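Local coordinates for protein cellulosomal scaffoldin (Acetivibrio cellulolyticus, PDB 4WI0) that carries the X module and calcium-binding type II dockerin through which a cellulosomal scaffoldin docks onto a cohesin, the whole protein probably also hydrolysing cellulose, at residues Ala24-Glu29 and Ile59-Tyr64; Asn63-Glu68 and Leu88-Asp93. The protein carries 1 engineered substitution. All blocks are in the same frame, centred on the assembly; numbering follows the deposited sequence.

Contact 1: residues Ala24-Glu29 and Ile59-Tyr64; sequences AGFTVE and ITKANY
Thr27 and Thr60 form an antiparallel hydrogen-bonded pair, with Thr27 N to Thr60 O and Thr60 N to Thr27 O both at 3.0 Å, and Val28 and Ile59 follow as a non-hydrogen-bonded pair. Beyond this short ladder the side chain of Lys61 takes over. It lies across the ring of Phe26, its CD above the middle of one face, 3.6 Å from the ring centroid, in a CH-pi contact. With CG anti to the backbone N (chi1 -167°) and every later torsion extended, the lysine spans the ring and delivers NZ to Ala24 O at 2.9 Å, nearly along the C=O axis. The ammonium itself sits off-centre over the ring, NZ being 4.5 Å from the Phe26 centroid, in a cation-pi contact that accompanies the hydrogen bond. At its edge the same ring meets Tyr64: CE1 and CZ of Phe26 point into the tyrosine face in a T-shaped pair, with centroids 5.0 Å apart and planes at 72°. The type II turn from Lys61 to Tyr64 brings the tyrosine back to the ring that the lysine covers. Val28 and Ile59 turn toward the sheet face that packs on Ile8 of strand 2-10 and Met89, whereas Thr27 and Thr60 occupy the other face. There one water links Gly25 O, Thr27 OG1 and Thr60 O, and a second water lies 2.9 Å from Thr27 O and joins it to Thr60 OG1. Gly25 has a positive phi (92°), at which a CB would press against Ala24 O. Chemically, the contact is two-sided: waters and hydroxyls extend the pairing of strands 27-31 and 53-60 on the threonine side, while Phe26 is covered on one face by a lysine whose charge is met by a main-chain carbonyl and abutted at its edge by the tyrosine ring.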
ATOM      1  N   ALA B  24      11.586  11.379  11.824  1.00 24.92           N
ATOM      2  CA  ALA B  24      11.825  12.785  12.091  1.00 24.65           C
ATOM      3  C   ALA B  24      10.606  13.619  11.736  1.00 23.78           C
ATOM      4  O   ALA B  24       9.772  13.204  10.928  1.00 24.25           O
ATOM      5  CB  ALA B  24      13.025  13.267  11.293  1.00 25.88           C
ATOM      6  N   GLY B  25      10.514  14.793  12.353  1.00 23.11           N
ATOM      7  CA  GLY B  25       9.559  15.809  11.945  1.00 22.99           C
ATOM      8  C   GLY B  25       8.213  15.808  12.642  1.00 21.82           C
ATOM      9  O   GLY B  25       7.353  16.601  12.279  1.00 23.65           O
ATOM     10  N   PHE B  26       8.011  14.936  13.627  1.00 20.71           N
ATOM     11  CA  PHE B  26       6.797  14.990  14.444  1.00 19.40           C
ATOM     12  C   PHE B  26       6.941  16.118  15.469  1.00 20.21           C
ATOM     13  O   PHE B  26       7.954  16.199  16.173  1.00 19.59           O
ATOM     14  CB  PHE B  26       6.551  13.665  15.169  1.00 18.98           C
ATOM     15  CG  PHE B  26       6.193  12.520  14.257  1.00 18.07           C
ATOM     16  CD1 PHE B  26       4.880  12.312  13.858  1.00 17.86           C
ATOM     17  CD2 PHE B  26       7.170  11.637  13.817  1.00 18.60           C
ATOM     18  CE1 PHE B  26       4.551  11.259  13.019  1.00 17.37           C
ATOM     19  CE2 PHE B  26       6.850  10.580  12.974  1.00 18.42           C
ATOM     20  CZ  PHE B  26       5.540  10.390  12.577  1.00 17.79           C
ATOM     21  N   THR B  27       5.937  16.996  15.539  1.00 20.28           N
ATOM     22  CA  THR B  27       5.935  18.103  16.489  1.00 20.54           C
ATOM     23  C   THR B  27       5.122  17.714  17.717  1.00 19.74           C
ATOM     24  O   THR B  27       3.957  17.332  17.607  1.00 19.10           O
ATOM     25  CB  THR B  27       5.341  19.375  15.862  1.00 21.54           C
ATOM     26  OG1 THR B  27       6.058  19.694  14.667  1.00 22.34           O
ATOM     27  CG2 THR B  27       5.418  20.542  16.820  1.00 22.32           C
ATOM     28  N   VAL B  28       5.751  17.814  18.885  1.00 19.74           N
ATOM     29  CA  VAL B  28       5.138  17.437  20.143  1.00 19.39           C
ATOM     30  C   VAL B  28       4.976  18.698  20.972  1.00 20.66           C
ATOM     31  O   VAL B  28       5.955  19.363  21.286  1.00 21.19           O
ATOM     32  CB  VAL B  28       6.012  16.425  20.912  1.00 18.97           C
ATOM     33  CG1 VAL B  28       5.333  15.994  22.202  1.00 18.73           C
ATOM     34  CG2 VAL B  28       6.304  15.216  20.042  1.00 18.50           C
ATOM     35  N   GLU B  29       3.727  19.023  21.301  1.00 21.25           N
ATOM     36  CA  GLU B  29       3.378  20.245  22.015  1.00 22.27           C
ATOM     37  C   GLU B  29       2.818  19.871  23.375  1.00 22.18           C
ATOM     38  O   GLU B  29       2.030  18.933  23.476  1.00 23.10           O
ATOM     39  CB  GLU B  29       2.306  21.039  21.241  1.00 23.87           C
ATOM     40  CG  GLU B  29       1.519  22.003  22.131  1.00 25.32           C
ATOM     41  CD  GLU B  29       0.534  22.897  21.399  1.00 26.90           C
ATOM     42  OE1 GLU B  29       0.002  22.514  20.329  1.00 25.55           O
ATOM     43  OE2 GLU B  29       0.275  23.990  21.942  1.00 28.34           O
ATOM     44  N   ILE B  59       0.398  15.690  19.334  1.00 18.10           N
ATOM     45  CA  ILE B  59       1.409  15.300  18.355  1.00 17.84           C
ATOM     46  C   ILE B  59       0.847  15.474  16.955  1.00 17.54           C
ATOM     47  O   ILE B  59      -0.226  14.959  16.640  1.00 17.45           O
ATOM     48  CB  ILE B  59       1.889  13.852  18.560  1.00 17.57           C
ATOM     49  CG1 ILE B  59       2.333  13.625  20.010  1.00 17.80           C
ATOM     50  CG2 ILE B  59       3.052  13.536  17.614  1.00 17.84           C
ATOM     51  CD1 ILE B  59       1.285  12.990  20.890  1.00 18.29           C
ATOM     52  N   THR B  60       1.581  16.201  16.117  1.00 17.45           N
ATOM     53  CA  THR B  60       1.129  16.522  14.770  1.00 17.46           C
ATOM     54  C   THR B  60       2.244  16.299  13.746  1.00 17.37           C
ATOM     55  O   THR B  60       3.431  16.397  14.061  1.00 17.39           O
ATOM     56  CB  THR B  60       0.629  17.986  14.675  1.00 18.27           C
ATOM     57  OG1 THR B  60       1.702  18.893  14.936  1.00 19.31           O
ATOM     58  CG2 THR B  60      -0.483  18.262  15.691  1.00 18.51           C
ATOM     59  N   LYS B  61       1.843  15.987  12.522  1.00 17.33           N
ATOM     60  CA  LYS B  61       2.763  15.941  11.376  1.00 17.61           C
ATOM     61  C   LYS B  61       1.926  15.939  10.116  1.00 17.50           C
ATOM     62  O   LYS B  61       0.867  15.314  10.079  1.00 16.92           O
ATOM     63  CB  LYS B  61       3.653  14.691  11.397  1.00 17.33           C
ATOM     64  CG  LYS B  61       4.818  14.763  10.414  1.00 18.29           C
ATOM     65  CD  LYS B  61       5.711  13.527  10.477  1.00 18.13           C
ATOM     66  CE  LYS B  61       6.735  13.540   9.351  1.00 19.26           C
ATOM     67  NZ  LYS B  61       7.567  12.305   9.344  1.00 19.41           N
ATOM     68  N   ALA B  62       2.396  16.648   9.095  1.00 18.31           N
ATOM     69  CA  ALA B  62       1.697  16.725   7.818  1.00 18.90           C
ATOM     70  C   ALA B  62       1.376  15.315   7.335  1.00 18.69           C
ATOM     71  O   ALA B  62       2.234  14.429   7.370  1.00 18.18           O
ATOM     72  CB  ALA B  62       2.539  17.464   6.792  1.00 19.76           C
ATOM     73  N   ASN B  63       0.131  15.123   6.903  1.00 18.68           N
ATOM     74  CA  ASN B  63      -0.371  13.834   6.414  1.00 18.58           C
ATOM     75  C   ASN B  63      -0.485  12.693   7.441  1.00 17.39           C
ATOM     76  O   ASN B  63      -0.636  11.533   7.046  1.00 18.05           O
ATOM     77  CB  ASN B  63       0.414  13.381   5.168  1.00 19.01           C
ATOM     78  CG  ASN B  63       0.201  14.302   3.977  1.00 20.02           C
ATOM     79  OD1 ASN B  63      -0.790  15.020   3.891  1.00 20.10           O
ATOM     80  ND2 ASN B  63       1.140  14.269   3.039  1.00 21.16           N
ATOM     81  N   TYR B  64      -0.442  13.030   8.736  1.00 16.53           N
ATOM     82  CA  TYR B  64      -0.693  12.092   9.834  1.00 15.35           C
ATOM     83  C   TYR B  64      -1.892  12.549  10.647  1.00 15.50           C
ATOM     84  O   TYR B  64      -2.129  13.751  10.792  1.00 16.35           O
ATOM     85  CB  TYR B  64       0.502  12.007  10.782  1.00 15.16           C
ATOM     86  CG  TYR B  64       1.635  11.188  10.248  1.00 14.80           C
ATOM     87  CD1 TYR B  64       2.513  11.721   9.327  1.00 15.26           C
ATOM     88  CD2 TYR B  64       1.822   9.867  10.655  1.00 14.55           C
ATOM     89  CE1 TYR B  64       3.557  10.962   8.808  1.00 15.39           C
ATOM     90  CE2 TYR B  64       2.864   9.102  10.148  1.00 15.08           C
ATOM     91  CZ  TYR B  64       3.727   9.655   9.219  1.00 15.43           C
ATOM     92  OH  TYR B  64       4.777   8.900   8.713  1.00 15.97           O
TER
HETATM   93  O   HOH W   1       5.387  18.381  12.315  1.00 33.35           O
HETATM   94  O   HOH W   2       1.981  19.407  17.796  1.00 19.42           O

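Contact 2: residues Asn63-Glu68 and Leu88-Asp93; sequences NYLTRE and LMWAGD. With CA (calcium ion), chain C.
Ala91 rests its CB on the ring of Tyr64, 4.0 Å from the centroid and over the face opposite the one that meets Phe26. The Met89 carbonyl lies at the tyrosine's edge, and Met89 CB is 3.9 Å from Tyr64 CD2. Bent at both chi2 and chi3 (-68° and -71°), the Met89 side chain turns its sulfur against the aliphatic part of Arg67, Met89 SD lying 3.6 Å from Arg67 CB, and sends its methyl toward Leu65 O. Next along, Leu65 and Trp90 run side by side in the same direction, Leu65 CD2 touching Trp90 CE3 of the indole's six-membered ring, while the other methyl, CD1, faces the Asp93 carboxylate. Two backbone bonds stitch the segments around Tyr64: Leu65 N to Trp90 O at 2.9 Å, and Gly92 N to Asn63 O at 2.8 Å. At one polar end Arg67, extended from CG to NE, reaches across to strand 78-89 and gives NH1 to a lone pair of Leu88 O at 2.7 Å. The acceptor lies almost in the guanidinium plane, although the bond is bent (138° at the hydrogen), and a water joins NH1 to Leu88 N. At the other end Asp93 divides its carboxylate: OD1 binds the calcium ion at 2.3 Å, whereas OD2 takes the N-H of Gly102 and a water that also receives Thr66 N. Asp101, Ala103, Asp108 and two waters share this EF-hand-like dockerin site. Asp93, its first ligand in sequence, directly follows the residues bonded to Asn63 and Leu65. Around the contact, Ile8 and Pro10 of strand 2-10 pack on Met89 and Tyr64, His148, just beyond helix 139-146, stacks on Trp90, the C-terminal Tyr156 bonds to Leu65 O and Trp90 N, and Asp108 brings helix 106-113 to the calcium.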
ATOM      1  N   ASN B  63       0.131  15.123   6.903  1.00 18.68           N
ATOM      2  CA  ASN B  63      -0.371  13.834   6.414  1.00 18.58           C
ATOM      3  C   ASN B  63      -0.485  12.693   7.441  1.00 17.39           C
ATOM      4  O   ASN B  63      -0.636  11.533   7.046  1.00 18.05           O
ATOM      5  CB  ASN B  63       0.414  13.381   5.168  1.00 19.01           C
ATOM      6  CG  ASN B  63       0.201  14.302   3.977  1.00 20.02           C
ATOM      7  OD1 ASN B  63      -0.790  15.020   3.891  1.00 20.10           O
ATOM      8  ND2 ASN B  63       1.140  14.269   3.039  1.00 21.16           N
ATOM      9  N   TYR B  64      -0.442  13.030   8.736  1.00 16.53           N
ATOM     10  CA  TYR B  64      -0.693  12.092   9.834  1.00 15.35           C
ATOM     11  C   TYR B  64      -1.892  12.549  10.647  1.00 15.50           C
ATOM     12  O   TYR B  64      -2.129  13.751  10.792  1.00 16.35           O
ATOM     13  CB  TYR B  64       0.502  12.007  10.782  1.00 15.16           C
ATOM     14  CG  TYR B  64       1.635  11.188  10.248  1.00 14.80           C
ATOM     15  CD1 TYR B  64       2.513  11.721   9.327  1.00 15.26           C
ATOM     16  CD2 TYR B  64       1.822   9.867  10.655  1.00 14.55           C
ATOM     17  CE1 TYR B  64       3.557  10.962   8.808  1.00 15.39           C
ATOM     18  CE2 TYR B  64       2.864   9.102  10.148  1.00 15.08           C
ATOM     19  CZ  TYR B  64       3.727   9.655   9.219  1.00 15.43           C
ATOM     20  OH  TYR B  64       4.777   8.900   8.713  1.00 15.97           O
ATOM     21  N   LEU B  65      -2.619  11.587  11.206  1.00 15.09           N
ATOM     22  CA  LEU B  65      -3.761  11.877  12.066  1.00 15.74           C
ATOM     23  C   LEU B  65      -3.268  12.411  13.422  1.00 15.80           C
ATOM     24  O   LEU B  65      -2.515  11.750  14.138  1.00 15.20           O
ATOM     25  CB  LEU B  65      -4.600  10.619  12.262  1.00 15.83           C
ATOM     26  CG  LEU B  65      -5.923  10.777  12.985  1.00 16.49           C
ATOM     27  CD1 LEU B  65      -6.916  11.539  12.122  1.00 17.27           C
ATOM     28  CD2 LEU B  65      -6.453   9.404  13.348  1.00 16.80           C
ATOM     29  N   THR B  66      -3.684  13.624  13.744  1.00 16.27           N
ATOM     30  CA  THR B  66      -3.276  14.283  14.975  1.00 16.78           C
ATOM     31  C   THR B  66      -3.653  13.437  16.194  1.00 17.03           C
ATOM     32  O   THR B  66      -4.734  12.853  16.247  1.00 17.33           O
ATOM     33  CB  THR B  66      -3.866  15.716  15.031  1.00 17.43           C
ATOM     34  OG1 THR B  66      -3.227  16.514  14.025  1.00 17.29           O
ATOM     35  CG2 THR B  66      -3.651  16.370  16.412  1.00 17.89           C
ATOM     36  N   ARG B  67      -2.733  13.346  17.151  1.00 17.47           N
ATOM     37  CA  ARG B  67      -2.939  12.584  18.374  1.00 18.33           C
ATOM     38  C   ARG B  67      -2.926  13.497  19.592  1.00 18.75           C
ATOM     39  O   ARG B  67      -2.133  14.437  19.670  1.00 17.56           O
ATOM     40  CB  ARG B  67      -1.852  11.508  18.521  1.00 19.26           C
ATOM     41  CG  ARG B  67      -2.020  10.612  19.743  1.00 19.97           C
ATOM     42  CD  ARG B  67      -1.200   9.338  19.634  1.00 21.79           C
ATOM     43  NE  ARG B  67      -1.533   8.382  20.690  1.00 23.34           N
ATOM     44  CZ  ARG B  67      -1.215   7.086  20.683  1.00 24.37           C
ATOM     45  NH1 ARG B  67      -0.553   6.538  19.667  1.00 24.74           N
ATOM     46  NH2 ARG B  67      -1.581   6.320  21.706  1.00 26.35           N
ATOM     47  N   GLU B  68      -3.809  13.210  20.544  1.00 20.21           N
ATOM     48  CA  GLU B  68      -3.792  13.888  21.837  1.00 21.28           C
ATOM     49  C   GLU B  68      -3.670  12.849  22.943  1.00 20.53           C
ATOM     50  O   GLU B  68      -4.387  11.840  22.945  1.00 20.44           O
ATOM     51  CB  GLU B  68      -5.045  14.752  22.020  1.00 23.56           C
ATOM     52  CG  GLU B  68      -5.064  15.962  21.102  1.00 26.16           C
ATOM     53  CD  GLU B  68      -6.278  16.856  21.303  1.00 29.88           C
ATOM     54  OE1 GLU B  68      -6.149  17.896  21.975  1.00 32.60           O
ATOM     55  OE2 GLU B  68      -7.370  16.527  20.795  1.00 34.90           O
ATOM     56  N   LEU B  88       2.898   5.604  18.718  1.00 17.56           N
ATOM     57  CA  LEU B  88       2.672   5.424  17.299  1.00 17.71           C
ATOM     58  C   LEU B  88       1.782   6.528  16.740  1.00 17.74           C
ATOM     59  O   LEU B  88       0.862   6.984  17.413  1.00 17.49           O
ATOM     60  CB  LEU B  88       2.078   4.043  17.037  1.00 18.26           C
ATOM     61  CG  LEU B  88       3.014   2.884  17.409  1.00 19.44           C
ATOM     62  CD1 LEU B  88       2.427   1.562  16.953  1.00 20.51           C
ATOM     63  CD2 LEU B  88       4.404   3.064  16.827  1.00 20.27           C
ATOM     64  N   MET B  89       2.105   6.973  15.522  1.00 17.90           N
ATOM     65  CA  MET B  89       1.301   7.947  14.774  1.00 17.48           C
ATOM     66  C   MET B  89       0.809   7.325  13.457  1.00 17.89           C
ATOM     67  O   MET B  89       1.577   6.641  12.757  1.00 17.24           O
ATOM     68  CB  MET B  89       2.116   9.204  14.480  1.00 17.20           C
ATOM     69  CG  MET B  89       2.420  10.050  15.711  1.00 17.68           C
ATOM     70  SD  MET B  89       0.935  10.829  16.389  1.00 18.14           S
ATOM     71  CE  MET B  89       0.644  12.040  15.109  1.00 17.53           C
ATOM     72  N   TRP B  90      -0.464   7.561  13.124  1.00 16.84           N
ATOM     73  CA  TRP B  90      -1.081   6.921  11.942  1.00 17.02           C
ATOM     74  C   TRP B  90      -1.040   7.817  10.706  1.00 16.72           C
ATOM     75  O   TRP B  90      -1.680   8.884  10.667  1.00 16.93           O
ATOM     76  CB  TRP B  90      -2.531   6.516  12.225  1.00 17.09           C
ATOM     77  CG  TRP B  90      -2.711   5.661  13.455  1.00 17.25           C
ATOM     78  CD1 TRP B  90      -1.748   4.953  14.117  1.00 17.40           C
ATOM     79  CD2 TRP B  90      -3.940   5.411  14.145  1.00 17.56           C
ATOM     80  NE1 TRP B  90      -2.303   4.287  15.179  1.00 18.18           N
ATOM     81  CE2 TRP B  90      -3.646   4.551  15.220  1.00 17.56           C
ATOM     82  CE3 TRP B  90      -5.261   5.834  13.959  1.00 17.48           C
ATOM     83  CZ2 TRP B  90      -4.624   4.103  16.108  1.00 18.16           C
ATOM     84  CZ3 TRP B  90      -6.234   5.390  14.841  1.00 17.97           C
ATOM     85  CH2 TRP B  90      -5.910   4.534  15.901  1.00 18.30           C
ATOM     86  N   ALA B  91      -0.280   7.392   9.700  1.00 16.38           N
ATOM     87  CA  ALA B  91      -0.207   8.105   8.432  1.00 16.76           C
ATOM     88  C   ALA B  91      -1.513   7.966   7.653  1.00 16.45           C
ATOM     89  O   ALA B  91      -2.221   6.973   7.785  1.00 16.25           O
ATOM     90  CB  ALA B  91       0.937   7.563   7.589  1.00 16.76           C
ATOM     91  N   GLY B  92      -1.816   8.960   6.831  1.00 17.21           N
ATOM     92  CA  GLY B  92      -2.937   8.861   5.895  1.00 17.16           C
ATOM     93  C   GLY B  92      -4.148   9.740   6.149  1.00 17.52           C
ATOM     94  O   GLY B  92      -5.171   9.515   5.522  1.00 17.09           O
ATOM     95  N   ASP B  93      -4.065  10.701   7.072  1.00 17.68           N
ATOM     96  CA  ASP B  93      -4.983  11.851   7.045  1.00 18.72           C
ATOM     97  C   ASP B  93      -4.315  12.942   6.210  1.00 19.25           C
ATOM     98  O   ASP B  93      -3.519  13.740   6.717  1.00 19.24           O
ATOM     99  CB  ASP B  93      -5.337  12.370   8.442  1.00 18.79           C
ATOM    100  CG  ASP B  93      -6.341  13.514   8.392  1.00 20.22           C
ATOM    101  OD1 ASP B  93      -7.030  13.624   7.361  1.00 20.49           O
ATOM    102  OD2 ASP B  93      -6.442  14.312   9.360  1.00 20.56           O
TER
HETATM  103 CA    CA C 201      -8.651  12.750   5.927  1.00 19.58          CA
HETATM  104  O   HOH W   3      -5.505  15.004  12.033  1.00 19.89           O
HETATM  105  O   HOH W   4       0.976   4.095  20.309  1.00 20.17           O
HETATM  106  O   HOH W   5      -8.131  14.890   4.862  1.00 22.57           O
HETATM  107  O   HOH W   6     -10.487  12.762   4.403  1.00 22.89           O

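Overall arrangement
From the N terminus, contact 1 comes first: the chain leaves 24-29, builds strands 34-38, 44-50 and 53-60, and closes the loop at 59-64. Contact 2 starts on that same stretch, sharing Asn63 and Tyr64, and closes a second loop at 88-93 after strands 67-74 and 78-89. The two loops thus follow in succession, overlapping by two residues. Their centres are about 8 Å apart, and they meet where Met89 packs on Phe26 and where Ile59 N probably bonds to Arg67 O between neighbouring strands. Contact 1 joins strands of the four-stranded sheet; contact 2 bridges that sheet to the other one and leads into the calcium-binding dockerin.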